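Oxidoreductase (Streptomyces globisporus, PDB 4R82) uses NADH to reduce FAD, supplying by free diffusion the FADH2 needed by the halogenase and the monooxygenase that act in the biosynthesis of the enediyne antitumor antibiotic C-1027. Local coordinates at residues F30-T35 against M165-G170; V36-G41 against S121-I126; N50-V55 against V62-G67. One frame throughout, in Å; residues are numbered along the deposited sequence.

Interaction 1: residues F30-T35 against M165-G170; sequences FPTGVT and MLFSGG. With FAD (flavin-adenine dinucleotide), chain K; NAD (nicotinamide-adenine-dinucleotide), chain C; ACT (acetate ion), chain G.
Thr-32 and Phe-167 face each other as a single antiparallel bridge, a hydrogen-bonded pair. Thr-32 N gives its proton to Phe-167 O at 3.0 Å, and Phe-167 N returns one to Thr-32 O at 2.8 Å, approaching nearly along the C=O axis. Two waters extend the join: one donates to both Phe-30 O and Phe-167 O, while the oxygen of the other accepts from Val-34 N and lies 2.8 Å from Met-165 O, to which it can donate. Two CA-H...O contacts flank the pair, Gly-33 CA to Met-165 O and Leu-166 CA to Thr-32 O, each 3.4 Å.

The apolar contacts gather on Val-34. Its CG2 meets Phe-167 CB at 3.7 Å, while its CB rests against CG of the selenomethionine Met-165 at 4.0 Å. With CG turned anti to the backbone N (chi1 -179°), the Phe-167 ring leads away from the bridge toward the ligands. There the flavin methyl C7M sits over the ring centre, a CH-pi type of approach suited to a flat aromatic face, and Thr-32 OG1 lies at the ring edge.

Strand 166-168 thus joins the loop between helix 20-27 and strand 35-39; Phe-172 of strand 171-173 and Ala-95 of helix 92-97 cover Val-34 and Met-165, and Pro-31 packs on Leu-166 of the second subunit.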
loop_
_atom_site.group_PDB
_atom_site.type_symbol
_atom_site.label_atom_id
_atom_site.label_comp_id
_atom_site.label_asym_id
_atom_site.label_seq_id
_atom_site.Cartn_x
_atom_site.Cartn_y
_atom_site.Cartn_z
ATOM N N PHE A 30 3.473 7.293 5.165
ATOM C CA PHE A 30 3.655 6.549 3.919
ATOM C C PHE A 30 2.573 6.958 2.932
ATOM O O PHE A 30 1.389 6.687 3.155
ATOM C CB PHE A 30 3.592 5.044 4.175
ATOM C CG PHE A 30 3.814 4.213 2.940
ATOM C CD1 PHE A 30 5.101 4.007 2.456
ATOM C CD2 PHE A 30 2.747 3.636 2.272
ATOM C CE1 PHE A 30 5.322 3.233 1.326
ATOM C CE2 PHE A 30 2.959 2.864 1.136
ATOM C CZ PHE A 30 4.247 2.671 0.661
ATOM N N PRO A 31 2.976 7.604 1.823
ATOM C CA PRO A 31 2.015 8.113 0.836
ATOM C C PRO A 31 1.393 6.980 0.045
ATOM O O PRO A 31 2.054 5.964 -0.189
ATOM C CB PRO A 31 2.889 8.938 -0.125
ATOM C CG PRO A 31 4.232 9.064 0.532
ATOM C CD PRO A 31 4.373 7.913 1.459
ATOM N N THR A 32 0.134 7.136 -0.354
ATOM C CA THR A 32 -0.508 6.147 -1.207
ATOM C C THR A 32 -1.406 6.835 -2.226
ATOM O O THR A 32 -1.693 8.028 -2.119
ATOM C CB THR A 32 -1.415 5.192 -0.392
ATOM O OG1 THR A 32 -2.533 5.924 0.110
ATOM C CG2 THR A 32 -0.674 4.559 0.784
ATOM N N GLY A 33 -1.879 6.065 -3.200
ATOM C CA GLY A 33 -3.013 6.483 -3.993
ATOM C C GLY A 33 -4.303 6.279 -3.223
ATOM O O GLY A 33 -4.292 5.996 -2.016
ATOM N N VAL A 34 -5.423 6.430 -3.918
ATOM C CA VAL A 34 -6.733 6.247 -3.306
ATOM C C VAL A 34 -7.566 5.442 -4.279
ATOM O O VAL A 34 -7.572 5.740 -5.474
ATOM C CB VAL A 34 -7.425 7.603 -3.074
ATOM C CG1 VAL A 34 -8.751 7.398 -2.356
ATOM C CG2 VAL A 34 -6.528 8.538 -2.265
ATOM N N THR A 35 -8.254 4.418 -3.782
ATOM C CA THR A 35 -9.162 3.649 -4.626
ATOM C C THR A 35 -10.571 3.730 -4.075
ATOM O O THR A 35 -10.786 4.147 -2.927
ATOM C CB THR A 35 -8.786 2.151 -4.682
ATOM O OG1 THR A 35 -9.155 1.521 -3.448
ATOM C CG2 THR A 35 -7.290 1.973 -4.910
HETATM N N MSE A 165 -4.637 10.152 -7.926
HETATM C CA MSE A 165 -4.585 11.119 -6.836
HETATM C C MSE A 165 -3.748 10.521 -5.719
HETATM O O MSE A 165 -3.457 9.322 -5.733
HETATM C CB MSE A 165 -5.995 11.490 -6.357
HETATM C CG MSE A 165 -6.836 10.339 -5.863
HETATM SE SE MSE A 165 -8.597 10.951 -5.207
HETATM C CE MSE A 165 -7.996 12.242 -3.913
ATOM N N LEU A 166 -3.351 11.359 -4.763
ATOM C CA LEU A 166 -2.494 10.948 -3.658
ATOM C C LEU A 166 -3.152 11.267 -2.321
ATOM O O LEU A 166 -3.966 12.193 -2.222
ATOM C CB LEU A 166 -1.151 11.676 -3.734
ATOM C CG LEU A 166 -0.381 11.418 -5.025
ATOM C CD1 LEU A 166 0.805 12.341 -5.146
ATOM C CD2 LEU A 166 0.068 9.972 -5.024
ATOM N N PHE A 167 -2.783 10.489 -1.305
ATOM C CA PHE A 167 -3.239 10.675 0.071
ATOM C C PHE A 167 -1.992 10.526 0.941
ATOM O O PHE A 167 -1.324 9.478 0.928
ATOM C CB PHE A 167 -4.261 9.579 0.401
ATOM C CG PHE A 167 -4.850 9.659 1.790
ATOM C CD1 PHE A 167 -5.421 10.830 2.265
ATOM C CD2 PHE A 167 -4.889 8.520 2.595
ATOM C CE1 PHE A 167 -5.983 10.881 3.534
ATOM C CE2 PHE A 167 -5.447 8.573 3.866
ATOM C CZ PHE A 167 -5.990 9.749 4.326
ATOM N N SER A 168 -1.666 11.571 1.687
ATOM C CA SER A 168 -0.461 11.544 2.505
ATOM C C SER A 168 -0.620 12.544 3.631
ATOM O O SER A 168 -1.154 13.635 3.432
ATOM C CB SER A 168 0.768 11.878 1.648
ATOM O OG SER A 168 1.964 11.857 2.416
ATOM N N GLY A 169 -0.193 12.165 4.832
ATOM C CA GLY A 169 -0.292 13.067 5.967
ATOM C C GLY A 169 -1.733 13.417 6.285
ATOM O O GLY A 169 -2.014 14.482 6.856
ATOM N N GLY A 170 -2.644 12.519 5.915
ATOM C CA GLY A 170 -4.061 12.720 6.170
ATOM C C GLY A 170 -4.727 13.698 5.217
ATOM O O GLY A 170 -5.865 14.116 5.449
HETATM N N1 FAD K . -11.484 2.002 5.383
HETATM C C2 FAD K . -11.000 0.771 5.350
HETATM O O2 FAD K . -11.657 -0.231 6.052
HETATM N N3 FAD K . -9.915 0.423 4.663
HETATM C C4 FAD K . -9.248 1.358 3.969
HETATM O O4 FAD K . -8.122 1.013 3.246
HETATM C C4X FAD K . -9.702 2.707 3.985
HETATM N N5 FAD K . -9.009 3.665 3.295
HETATM C C5X FAD K . -9.486 4.943 3.302
HETATM C C6 FAD K . -8.778 5.930 2.569
HETATM C C7 FAD K . -9.241 7.248 2.587
HETATM C C7M FAD K . -8.492 8.347 1.800
HETATM C C8 FAD K . -10.403 7.582 3.304
HETATM C C8M FAD K . -10.889 9.018 3.296
HETATM C C9 FAD K . -11.105 6.604 4.026
HETATM C C9A FAD K . -10.644 5.265 4.026
HETATM N N10 FAD K . -11.335 4.297 4.730
HETATM C C10 FAD K . -10.854 3.020 4.706
HETATM C "C1'" FAD K . -12.540 4.594 5.509
HETATM C "C2'" FAD K . -13.830 4.302 4.768
HETATM O "O2'" FAD K . -13.726 4.832 3.455
HETATM C "C3'" FAD K . -14.970 5.041 5.459
HETATM O "O3'" FAD K . -14.596 6.394 5.635
HETATM C "C4'" FAD K . -15.212 4.490 6.830
HETATM O "O4'" FAD K . -15.142 3.092 6.761
HETATM C "C5'" FAD K . -16.557 4.984 7.420
HETATM O "O5'" FAD K . -17.714 4.373 6.823
HETATM P P FAD K . -17.838 2.751 6.602
HETATM O O1P FAD K . -19.290 2.298 6.692
HETATM O O2P FAD K . -17.032 2.058 7.676
HETATM O O3P FAD K . -17.302 2.413 5.233
HETATM P PA NAD C . -6.214 10.196 8.971
HETATM O O1A NAD C . -7.604 9.607 8.742
HETATM O O2A NAD C . -6.183 11.617 8.443
HETATM O O5B NAD C . -5.192 9.361 8.121
HETATM C C5B NAD C . -3.899 9.073 8.513
HETATM C C4B NAD C . -3.481 7.675 8.354
HETATM O O4B NAD C . -4.165 6.902 9.301
HETATM C C3B NAD C . -3.841 7.154 7.026
HETATM O O3B NAD C . -2.835 6.281 6.607
HETATM C C2B NAD C . -5.060 6.387 7.260
HETATM O O2B NAD C . -5.262 5.417 6.295
HETATM C C1B NAD C . -4.809 5.810 8.573
HETATM N N9A NAD C . -6.018 5.407 9.304
HETATM C C8A NAD C . -7.029 6.201 9.704
HETATM N N7A NAD C . -7.960 5.481 10.353
HETATM C C5A NAD C . -7.538 4.197 10.365
HETATM C C6A NAD C . -8.062 3.009 10.875
HETATM N N6A NAD C . -9.275 3.001 11.538
HETATM N N1A NAD C . -7.365 1.873 10.722
HETATM C C2A NAD C . -6.190 1.846 10.077
HETATM N N3A NAD C . -5.654 2.970 9.582
HETATM C C4A NAD C . -6.303 4.147 9.705
HETATM O O3 NAD C . -5.880 10.214 10.510
HETATM C C ACT G . 3.140 14.447 3.864
HETATM O O ACT G . 3.784 15.146 4.686
HETATM O OXT ACT G . 2.464 13.511 4.342
HETATM C CH3 ACT G . 3.179 14.708 2.390
HETATM O O HOH W 1 -1.055 7.952 3.657
HETATM O O HOH W 2 -4.762 7.042 -6.755
#

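Interaction 2: residues V36-G41 against S121-I126; sequences VVTVGG and SGAPLI
Val-36 opens the contact by setting its CB 4.1 Å from Ile-126 CG1. Its strand, 35-39, belongs to the beta-barrel of the flavin reductase domain, the FMN-binding split barrel of this family. A short strand, 124-126, from a separate two-stranded sheet with 115-117, runs alongside it. The two are nearly antiparallel, at 164°, but their axes come no closer than 7.0 Å, so side chains rather than a backbone ladder bridge them. Branched Val-36 and Ile-126 suit extended backbone and fill this distance with carbon.

Thr-38 carries the polar link. Its OG1 stands between the backbone N and the carbonyl carbon (chi1 56°), which directs the hydroxyl at the second segment, where it donates to Pro-124 O at 2.7 Å. The hydroxyl comes in tilted 23° from the carbonyl plane, while the small methyl of Ala-123 packs against the same OG1.

At Val-39 the side chain turns away, toward Met-72 and Leu-76 of helix 71-78, and its backbone receives the neighbours instead: Ala-123 CB reaches Val-39 C and Pro-124 CD reaches Val-39 O.

Gly-40 then passes close over the turn, in a place where a CB would collide with Gly-122 O. An ST turn shapes that loop, Ser-121 OG accepting from Ala-123 N at 3.0 Å. Finally, one water oxygen accepts from Gly-40 N at 2.9 Å and donates to Ser-121 O at 2.8 Å.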
loop_
_atom_site.group_PDB
_atom_site.type_symbol
_atom_site.label_atom_id
_atom_site.label_comp_id
_atom_site.label_asym_id
_atom_site.label_seq_id
_atom_site.Cartn_x
_atom_site.Cartn_y
_atom_site.Cartn_z
ATOM N N VAL A 36 -11.533 3.323 -4.892
ATOM C CA VAL A 36 -12.854 2.985 -4.361
ATOM C C VAL A 36 -13.026 1.505 -4.638
ATOM O O VAL A 36 -12.900 1.055 -5.786
ATOM C CB VAL A 36 -13.989 3.784 -5.020
ATOM C CG1 VAL A 36 -15.346 3.294 -4.523
ATOM C CG2 VAL A 36 -13.834 5.277 -4.723
ATOM N N VAL A 37 -13.276 0.743 -3.580
ATOM C CA VAL A 37 -13.606 -0.664 -3.720
ATOM C C VAL A 37 -15.113 -0.786 -3.883
ATOM O O VAL A 37 -15.867 -0.169 -3.125
ATOM C CB VAL A 37 -13.159 -1.449 -2.474
ATOM C CG1 VAL A 37 -13.634 -2.905 -2.543
ATOM C CG2 VAL A 37 -11.639 -1.396 -2.340
ATOM N N THR A 38 -15.560 -1.577 -4.856
ATOM C CA THR A 38 -16.994 -1.755 -5.039
ATOM C C THR A 38 -17.384 -3.221 -5.117
ATOM O O THR A 38 -16.568 -4.087 -5.463
ATOM C CB THR A 38 -17.517 -1.030 -6.297
ATOM O OG1 THR A 38 -16.792 -1.491 -7.448
ATOM C CG2 THR A 38 -17.339 0.482 -6.169
ATOM N N VAL A 39 -18.642 -3.483 -4.787
ATOM C CA VAL A 39 -19.218 -4.812 -4.948
ATOM C C VAL A 39 -20.582 -4.704 -5.592
ATOM O O VAL A 39 -21.218 -3.645 -5.544
ATOM C CB VAL A 39 -19.370 -5.543 -3.589
ATOM C CG1 VAL A 39 -18.011 -5.797 -2.960
ATOM C CG2 VAL A 39 -20.260 -4.735 -2.651
ATOM N N GLY A 40 -21.020 -5.802 -6.207
ATOM C CA GLY A 40 -22.353 -5.892 -6.762
ATOM C C GLY A 40 -23.269 -6.566 -5.763
ATOM O O GLY A 40 -23.306 -6.182 -4.590
ATOM N N GLY A 41 -24.005 -7.578 -6.206
ATOM C CA GLY A 41 -24.947 -8.239 -5.327
ATOM C C GLY A 41 -26.264 -7.487 -5.268
ATOM O O GLY A 41 -26.504 -6.565 -6.048
ATOM N N SER A 121 -17.416 -8.789 -12.135
ATOM C CA SER A 121 -17.703 -8.616 -10.719
ATOM C C SER A 121 -19.151 -8.247 -10.467
ATOM O O SER A 121 -19.651 -8.408 -9.351
ATOM C CB SER A 121 -16.821 -7.512 -10.149
ATOM O OG SER A 121 -17.098 -6.277 -10.792
ATOM N N GLY A 122 -19.818 -7.718 -11.488
ATOM C CA GLY A 122 -21.161 -7.189 -11.317
ATOM C C GLY A 122 -21.151 -5.910 -10.492
ATOM O O GLY A 122 -22.200 -5.418 -10.069
ATOM N N ALA A 123 -19.953 -5.373 -10.273
ATOM C CA ALA A 123 -19.783 -4.179 -9.443
ATOM C C ALA A 123 -19.675 -2.933 -10.300
ATOM O O ALA A 123 -19.089 -2.968 -11.392
ATOM C CB ALA A 123 -18.550 -4.317 -8.574
ATOM N N PRO A 124 -20.240 -1.818 -9.810
ATOM C CA PRO A 124 -20.048 -0.550 -10.516
ATOM C C PRO A 124 -18.576 -0.154 -10.522
ATOM O O PRO A 124 -17.914 -0.218 -9.486
ATOM C CB PRO A 124 -20.870 0.442 -9.680
ATOM C CG PRO A 124 -21.882 -0.406 -8.964
ATOM C CD PRO A 124 -21.148 -1.679 -8.653
ATOM N N LEU A 125 -18.057 0.237 -11.682
ATOM C CA LEU A 125 -16.667 0.664 -11.774
ATOM C C LEU A 125 -16.696 2.179 -11.945
ATOM O O LEU A 125 -17.486 2.683 -12.734
ATOM C CB LEU A 125 -16.000 0.026 -12.994
ATOM C CG LEU A 125 -16.118 -1.497 -13.071
ATOM C CD1 LEU A 125 -15.525 -2.021 -14.369
ATOM C CD2 LEU A 125 -15.403 -2.096 -11.906
ATOM N N ILE A 126 -15.868 2.908 -11.201
ATOM C CA ILE A 126 -15.984 4.364 -11.191
ATOM C C ILE A 126 -15.407 4.974 -12.469
ATOM O O ILE A 126 -14.239 4.754 -12.798
ATOM C CB ILE A 126 -15.289 4.983 -9.963
ATOM C CG1 ILE A 126 -15.762 4.303 -8.670
ATOM C CG2 ILE A 126 -15.560 6.483 -9.896
ATOM C CD1 ILE A 126 -17.260 4.293 -8.468
HETATM O O HOH W 3 -19.126 -7.964 -6.632
#

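Interaction 3: residues N50-V55 against V62-G67; sequences NSFTSV and VLICVG. With MG (magnesium ion), chain J; FAD (flavin-adenine dinucleotide), chain K; NAD (nicotinamide-adenine-dinucleotide), chain C.
Thr-53 and Leu-63 form a hydrogen-bonded antiparallel pair, Thr-53 N to Leu-63 O at 2.9 Å and Leu-63 N to Thr-53 O at 2.8 Å, followed by the non-hydrogen-bonded pair Ser-54 and Val-62.

Side chains pack along both strands. Val-55 CG2 meets Leu-63 CD2 at 3.6 Å, the two side chains at about a right angle. The Phe-52 ring lays CE1 3.7 Å from Val-62 CB, and Ile-64 CG2 comes to its edge; a broad ring and branched aliphatics fill this buried side well. Thr-53 OG1 binds the magnesium ion, as does its counterpart Thr-53 of the second subunit.

Where the strands part, Ser-51 takes over. A chi1 of 64° swings its OG toward Cys-65, where it accepts from Cys-65 N at 2.8 Å and lies equally close to flavin O4. A small hydroxyl can thus replace a strand-to-strand bond and still meet the ligand.

Backbone groups add to the grip on the isoalloxazine: Asn-50 N donates to FAD N5, FAD N3 to Cys-65 O, and Gly-67 N to FAD O2 at 2.8 Å. This is a beta hairpin whose open end forms part of the flavin site of the flavin reductase domain, grasping the pyrimidine edge of the isoalloxazine.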
loop_
_atom_site.group_PDB
_atom_site.type_symbol
_atom_site.label_atom_id
_atom_site.label_comp_id
_atom_site.label_asym_id
_atom_site.label_seq_id
_atom_site.Cartn_x
_atom_site.Cartn_y
_atom_site.Cartn_z
ATOM N N ASN A 50 -7.433 3.052 0.848
ATOM C CA ASN A 50 -6.041 3.256 0.464
ATOM C C ASN A 50 -5.135 2.082 0.850
ATOM O O ASN A 50 -3.936 2.106 0.578
ATOM C CB ASN A 50 -5.509 4.572 1.030
ATOM C CG ASN A 50 -5.183 4.475 2.495
ATOM O OD1 ASN A 50 -5.826 3.734 3.237
ATOM N ND2 ASN A 50 -4.155 5.201 2.923
ATOM N N SER A 51 -5.715 1.050 1.456
ATOM C CA SER A 51 -4.949 -0.122 1.877
ATOM C C SER A 51 -4.687 -1.085 0.711
ATOM O O SER A 51 -4.100 -2.148 0.901
ATOM C CB SER A 51 -5.688 -0.858 2.997
ATOM O OG SER A 51 -6.921 -1.364 2.512
ATOM N N PHE A 52 -5.120 -0.710 -0.488
ATOM C CA PHE A 52 -4.883 -1.519 -1.679
ATOM C C PHE A 52 -3.394 -1.748 -1.875
ATOM O O PHE A 52 -2.600 -0.805 -1.842
ATOM C CB PHE A 52 -5.459 -0.811 -2.910
ATOM C CG PHE A 52 -5.113 -1.482 -4.203
ATOM C CD1 PHE A 52 -5.837 -2.580 -4.642
ATOM C CD2 PHE A 52 -4.046 -1.027 -4.970
ATOM C CE1 PHE A 52 -5.501 -3.216 -5.829
ATOM C CE2 PHE A 52 -3.706 -1.651 -6.156
ATOM C CZ PHE A 52 -4.438 -2.753 -6.590
ATOM N N THR A 53 -3.015 -3.002 -2.112
ATOM C CA THR A 53 -1.608 -3.343 -2.309
ATOM C C THR A 53 -1.511 -4.410 -3.385
ATOM O O THR A 53 -2.228 -5.401 -3.326
ATOM C CB THR A 53 -1.023 -3.899 -1.015
ATOM O OG1 THR A 53 -1.182 -2.923 0.025
ATOM C CG2 THR A 53 0.451 -4.226 -1.186
ATOM N N SER A 54 -0.638 -4.231 -4.371
ATOM C CA SER A 54 -0.421 -5.315 -5.316
ATOM C C SER A 54 0.559 -6.317 -4.707
ATOM O O SER A 54 1.570 -5.942 -4.109
ATOM C CB SER A 54 0.058 -4.803 -6.666
ATOM O OG SER A 54 1.076 -3.828 -6.551
ATOM N N VAL A 55 0.234 -7.599 -4.834
ATOM C CA VAL A 55 0.919 -8.629 -4.071
ATOM C C VAL A 55 1.790 -9.554 -4.920
ATOM O O VAL A 55 2.968 -9.776 -4.604
ATOM C CB VAL A 55 -0.110 -9.482 -3.288
ATOM C CG1 VAL A 55 0.572 -10.661 -2.569
ATOM C CG2 VAL A 55 -0.865 -8.605 -2.272
ATOM N N VAL A 62 -3.865 -9.140 -5.576
ATOM C CA VAL A 62 -3.846 -7.863 -4.848
ATOM C C VAL A 62 -4.519 -8.077 -3.519
ATOM O O VAL A 62 -5.180 -9.097 -3.310
ATOM C CB VAL A 62 -4.598 -6.748 -5.608
ATOM C CG1 VAL A 62 -3.992 -6.565 -6.983
ATOM C CG2 VAL A 62 -6.099 -7.081 -5.728
ATOM N N LEU A 63 -4.357 -7.127 -2.601
ATOM C CA LEU A 63 -5.098 -7.213 -1.348
ATOM C C LEU A 63 -5.685 -5.867 -0.974
ATOM O O LEU A 63 -5.227 -4.819 -1.448
ATOM C CB LEU A 63 -4.250 -7.806 -0.201
ATOM C CG LEU A 63 -3.040 -7.048 0.360
ATOM C CD1 LEU A 63 -3.462 -5.910 1.300
ATOM C CD2 LEU A 63 -2.119 -8.030 1.082
ATOM N N ILE A 64 -6.722 -5.917 -0.143
ATOM C CA ILE A 64 -7.239 -4.738 0.532
ATOM C C ILE A 64 -7.455 -5.085 2.001
ATOM O O ILE A 64 -7.661 -6.258 2.354
ATOM C CB ILE A 64 -8.570 -4.241 -0.087
ATOM C CG1 ILE A 64 -9.602 -5.373 -0.133
ATOM C CG2 ILE A 64 -8.340 -3.685 -1.491
ATOM C CD1 ILE A 64 -10.953 -4.929 -0.707
ATOM N N CYS A 65 -7.422 -4.068 2.858
ATOM C CA CYS A 65 -7.681 -4.266 4.281
ATOM C C CYS A 65 -8.922 -3.475 4.610
ATOM O O CYS A 65 -8.979 -2.280 4.316
ATOM C CB CYS A 65 -6.520 -3.720 5.115
ATOM S SG CYS A 65 -4.936 -4.506 4.713
ATOM N N VAL A 66 -9.906 -4.135 5.211
ATOM C CA VAL A 66 -11.211 -3.528 5.441
ATOM C C VAL A 66 -11.597 -3.682 6.899
ATOM O O VAL A 66 -11.572 -4.792 7.449
ATOM C CB VAL A 66 -12.291 -4.165 4.537
ATOM C CG1 VAL A 66 -13.655 -3.548 4.798
ATOM C CG2 VAL A 66 -11.919 -3.981 3.071
ATOM N N GLY A 67 -11.952 -2.569 7.533
ATOM C CA GLY A 67 -12.343 -2.582 8.928
ATOM C C GLY A 67 -13.499 -3.521 9.201
ATOM O O GLY A 67 -14.466 -3.589 8.426
HETATM MG MG MG J . -0.120 -0.591 0.150
HETATM N N1 FAD K . -11.484 2.002 5.383
HETATM C C2 FAD K . -11.000 0.771 5.350
HETATM O O2 FAD K . -11.657 -0.231 6.052
HETATM N N3 FAD K . -9.915 0.423 4.663
HETATM C C4 FAD K . -9.248 1.358 3.969
HETATM O O4 FAD K . -8.122 1.013 3.246
HETATM C C4X FAD K . -9.702 2.707 3.985
HETATM N N5 FAD K . -9.009 3.665 3.295
HETATM C C5X FAD K . -9.486 4.943 3.302
HETATM C C6 FAD K . -8.778 5.930 2.569
HETATM C C7 FAD K . -9.241 7.248 2.587
HETATM C C7M FAD K . -8.492 8.347 1.800
HETATM C C8 FAD K . -10.403 7.582 3.304
HETATM C C8M FAD K . -10.889 9.018 3.296
HETATM C C9 FAD K . -11.105 6.604 4.026
HETATM C C9A FAD K . -10.644 5.265 4.026
HETATM N N10 FAD K . -11.335 4.297 4.730
HETATM C C10 FAD K . -10.854 3.020 4.706
HETATM C "C1'" FAD K . -12.540 4.594 5.509
HETATM C "C2'" FAD K . -13.830 4.302 4.768
HETATM O "O2'" FAD K . -13.726 4.832 3.455
HETATM C "C3'" FAD K . -14.970 5.041 5.459
HETATM O "O3'" FAD K . -14.596 6.394 5.635
HETATM C "C4'" FAD K . -15.212 4.490 6.830
HETATM O "O4'" FAD K . -15.142 3.092 6.761
HETATM C "C5'" FAD K . -16.557 4.984 7.420
HETATM O "O5'" FAD K . -17.714 4.373 6.823
HETATM P P FAD K . -17.838 2.751 6.602
HETATM O O1P FAD K . -19.290 2.298 6.692
HETATM O O2P FAD K . -17.032 2.058 7.676
HETATM O O3P FAD K . -17.302 2.413 5.233
HETATM P PA NAD C . -6.214 10.196 8.971
HETATM O O1A NAD C . -7.604 9.607 8.742
HETATM O O2A NAD C . -6.183 11.617 8.443
HETATM O O5B NAD C . -5.192 9.361 8.121
HETATM C C5B NAD C . -3.899 9.073 8.513
HETATM C C4B NAD C . -3.481 7.675 8.354
HETATM O O4B NAD C . -4.165 6.902 9.301
HETATM C C3B NAD C . -3.841 7.154 7.026
HETATM O O3B NAD C . -2.835 6.281 6.607
HETATM C C2B NAD C . -5.060 6.387 7.260
HETATM O O2B NAD C . -5.262 5.417 6.295
HETATM C C1B NAD C . -4.809 5.810 8.573
HETATM N N9A NAD C . -6.018 5.407 9.304
HETATM C C8A NAD C . -7.029 6.201 9.704
HETATM N N7A NAD C . -7.960 5.481 10.353
HETATM C C5A NAD C . -7.538 4.197 10.365
HETATM C C6A NAD C . -8.062 3.009 10.875
HETATM N N6A NAD C . -9.275 3.001 11.538
HETATM N N1A NAD C . -7.365 1.873 10.722
HETATM C C2A NAD C . -6.190 1.846 10.077
HETATM N N3A NAD C . -5.654 2.970 9.582
HETATM C C4A NAD C . -6.303 4.147 9.705
HETATM O O3 NAD C . -5.880 10.214 10.510
HETATM O O HOH W 4 -1.653 0.918 0.376
HETATM O O HOH W 5 1.644 -0.372 -0.970
#

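Overall arrangement
Along the chain, 30-35 runs directly into 36-41, followed by the hairpin of interaction 3, then 121-126 and finally 165-170; interaction 1 therefore spans the other two. Interactions 1 and 2 lie on opposite sides of the chain's centre, their centres about 21 Å apart. Interaction 3 is about 13 Å from the first and 15 Å from the second, centre to centre. It shares the large antiparallel sheet with interaction 2, Val-37 packing on Ile-64. Asn-50 meets Thr-32 and Phe-167, so interactions 1 and 3 together line the FAD and NAD pocket and touch the second subunit, whereas interaction 2 packs strand 124-126 on strand 35-39, away from the second subunit.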